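Side-chain contact in glycerol-3-phosphate dehydrogenase [NAD(+)] 1 (Saccharomyces cerevisiae, PDB 4FGW), which interconverts dihydroxyacetone phosphate and sn-glycerol 3-phosphate with NAD(H), driving glycerol accumulation during hyperosmotic stress: residues V53-K58 with R224-V229. Residues are numbered along the deposited sequence; the frame is centred on the assembly and turned at random.
Sequences VAENCK and RPYFHV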
loop_
_atom_site.group_PDB
_atom_site.type_symbol
_atom_site.label_atom_id
_atom_site.label_comp_id
_atom_site.label_asym_id
_atom_site.label_seq_id
_atom_site.Cartn_x
_atom_site.Cartn_y
_atom_site.Cartn_z
ATOM N N VAL A 53 23.014 -7.909 14.414
ATOM C CA VAL A 53 23.130 -8.032 15.868
ATOM C C VAL A 53 24.590 -7.850 16.343
ATOM O O VAL A 53 24.815 -7.092 17.289
ATOM C CB VAL A 53 22.440 -9.332 16.366
ATOM C CG1 VAL A 53 22.897 -9.729 17.762
ATOM C CG2 VAL A 53 20.919 -9.190 16.321
ATOM N N ALA A 54 25.574 -8.482 15.656
ATOM C CA ALA A 54 27.004 -8.354 15.991
ATOM C C ALA A 54 27.527 -6.922 15.835
ATOM O O ALA A 54 28.376 -6.491 16.622
ATOM C CB ALA A 54 27.844 -9.322 15.168
ATOM N N GLU A 55 27.008 -6.191 14.832
ATOM C CA GLU A 55 27.345 -4.792 14.560
ATOM C C GLU A 55 26.876 -3.901 15.714
ATOM O O GLU A 55 27.612 -3.008 16.139
ATOM C CB GLU A 55 26.688 -4.331 13.246
ATOM C CG GLU A 55 27.464 -4.713 11.995
ATOM C CD GLU A 55 26.705 -4.580 10.688
ATOM O OE1 GLU A 55 25.698 -3.838 10.648
ATOM O OE2 GLU A 55 27.124 -5.218 9.697
ATOM N N ASN A 56 25.655 -4.164 16.224
ATOM C CA ASN A 56 25.052 -3.419 17.326
ATOM C C ASN A 56 25.646 -3.745 18.692
ATOM O O ASN A 56 25.724 -2.848 19.532
ATOM C CB ASN A 56 23.534 -3.546 17.314
ATOM C CG ASN A 56 22.877 -2.754 16.215
ATOM O OD1 ASN A 56 23.263 -1.622 15.904
ATOM N ND2 ASN A 56 21.842 -3.315 15.626
ATOM N N CYS A 57 26.079 -5.008 18.911
ATOM C CA CYS A 57 26.728 -5.438 20.160
ATOM C C CYS A 57 28.052 -4.700 20.338
ATOM O O CYS A 57 28.357 -4.256 21.442
ATOM C CB CYS A 57 26.910 -6.952 20.199
ATOM S SG CYS A 57 25.370 -7.873 20.445
ATOM N N LYS A 58 28.797 -4.509 19.228
ATOM C CA LYS A 58 30.043 -3.744 19.175
ATOM C C LYS A 58 29.728 -2.245 19.361
ATOM O O LYS A 58 30.522 -1.521 19.963
ATOM C CB LYS A 58 30.751 -3.977 17.827
ATOM C CG LYS A 58 32.188 -4.479 17.954
ATOM C CD LYS A 58 33.213 -3.353 17.843
ATOM C CE LYS A 58 34.626 -3.878 17.931
ATOM N NZ LYS A 58 35.630 -2.782 17.965
ATOM N N ARG A 224 19.787 -0.315 12.395
ATOM C CA ARG A 224 21.012 0.013 11.657
ATOM C C ARG A 224 20.677 1.185 10.721
ATOM O O ARG A 224 19.502 1.336 10.382
ATOM C CB ARG A 224 21.508 -1.199 10.821
ATOM C CG ARG A 224 21.849 -2.479 11.596
ATOM C CD ARG A 224 22.981 -2.338 12.613
ATOM N NE ARG A 224 24.273 -2.020 12.001
ATOM C CZ ARG A 224 25.013 -0.960 12.307
ATOM N NH1 ARG A 224 24.602 -0.098 13.230
ATOM N NH2 ARG A 224 26.171 -0.755 11.698
ATOM N N PRO A 225 21.653 2.000 10.251
ATOM C CA PRO A 225 21.307 3.090 9.311
ATOM C C PRO A 225 20.682 2.583 7.997
ATOM O O PRO A 225 19.829 3.260 7.416
ATOM C CB PRO A 225 22.645 3.804 9.078
ATOM C CG PRO A 225 23.503 3.418 10.263
ATOM C CD PRO A 225 23.101 2.002 10.554
ATOM N N TYR A 226 21.082 1.371 7.562
ATOM C CA TYR A 226 20.596 0.684 6.361
ATOM C C TYR A 226 19.407 -0.261 6.665
ATOM O O TYR A 226 18.897 -0.919 5.759
ATOM C CB TYR A 226 21.752 -0.104 5.702
ATOM C CG TYR A 226 22.311 -1.225 6.559
ATOM C CD1 TYR A 226 21.732 -2.492 6.552
ATOM C CD2 TYR A 226 23.438 -1.026 7.355
ATOM C CE1 TYR A 226 22.244 -3.527 7.335
ATOM C CE2 TYR A 226 23.963 -2.057 8.137
ATOM C CZ TYR A 226 23.363 -3.306 8.122
ATOM O OH TYR A 226 23.871 -4.327 8.892
ATOM N N PHE A 227 19.011 -0.376 7.934
ATOM C CA PHE A 227 17.937 -1.286 8.349
ATOM C C PHE A 227 17.120 -0.628 9.450
ATOM O O PHE A 227 17.421 -0.808 10.642
ATOM C CB PHE A 227 18.563 -2.619 8.827
ATOM C CG PHE A 227 17.642 -3.797 9.033
ATOM C CD1 PHE A 227 16.823 -4.253 8.002
ATOM C CD2 PHE A 227 17.673 -4.520 10.221
ATOM C CE1 PHE A 227 16.020 -5.383 8.173
ATOM C CE2 PHE A 227 16.876 -5.654 10.384
ATOM C CZ PHE A 227 16.068 -6.086 9.353
ATOM N N HIS A 228 16.110 0.172 9.048
ATOM C CA HIS A 228 15.256 0.905 9.983
ATOM C C HIS A 228 14.341 -0.030 10.765
ATOM O O HIS A 228 13.668 -0.878 10.179
ATOM C CB HIS A 228 14.465 2.014 9.272
ATOM C CG HIS A 228 15.273 3.223 8.899
ATOM N ND1 HIS A 228 16.655 3.221 8.947
ATOM C CD2 HIS A 228 14.857 4.433 8.472
ATOM C CE1 HIS A 228 17.030 4.430 8.563
ATOM N NE2 HIS A 228 15.982 5.189 8.261
ATOM N N VAL A 229 14.348 0.115 12.099
ATOM C CA VAL A 229 13.565 -0.721 12.995
ATOM C C VAL A 229 12.506 0.075 13.739
ATOM O O VAL A 229 12.799 1.128 14.309
ATOM C CB VAL A 229 14.492 -1.553 13.949
ATOM C CG1 VAL A 229 13.720 -2.217 15.086
ATOM C CG2 VAL A 229 15.275 -2.603 13.164
#
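One oxygen of Glu55, OE1, is gripped by both Arg224 and Tyr226. Arg224 NE lies 2.7 Å from OE1 in a salt bridge with an N-H...O angle of 155°; the oxygen sits at the guanidinium edge and accepts through its anti lone pair. NH2 of the same arginine adds a weak bond. The Tyr226 hydroxyl donates from the syn side, OH to OE1 2.6 Å, meeting the acid 23° out of the carboxylate plane. Glutamate suits this place because its chain, extended beyond CG, carries the charge out from the helix, while its CB lies over one guanidinium face, 3.6 Å from Arg224 NE. Arginine can bend to fit: the chain folds at chi2 and chi3 so that CD passes Asn56, 3.4 Å from its ND2, and NE turns to the acid. Asn56 OD1 receives a weak bond from NH1, whereas ND2 holds the backbone oxygens of Leu221 and His223, tying helix 44-59 to the chain leading into Arg224. A type I turn from Arg224 to Phe227 brings the arginine and the tyrosine close together, with Arg224 CB against a face of the tyrosine ring. Lys51, one helical turn before Glu55, pairs with OE2. A leucine in place of Arg224 would probably take away the guanidinium bonds to OE1, leaving Glu55 without its charged mate across the contact. The contact thus joins the helix following the glycine-rich turn that probably binds NAD in the Rossmann domain to the approach to strand 227-232, outermost in the sheet of this chain, and the positive charges of Arg224 and Lys51 probably favour an ionised Glu55.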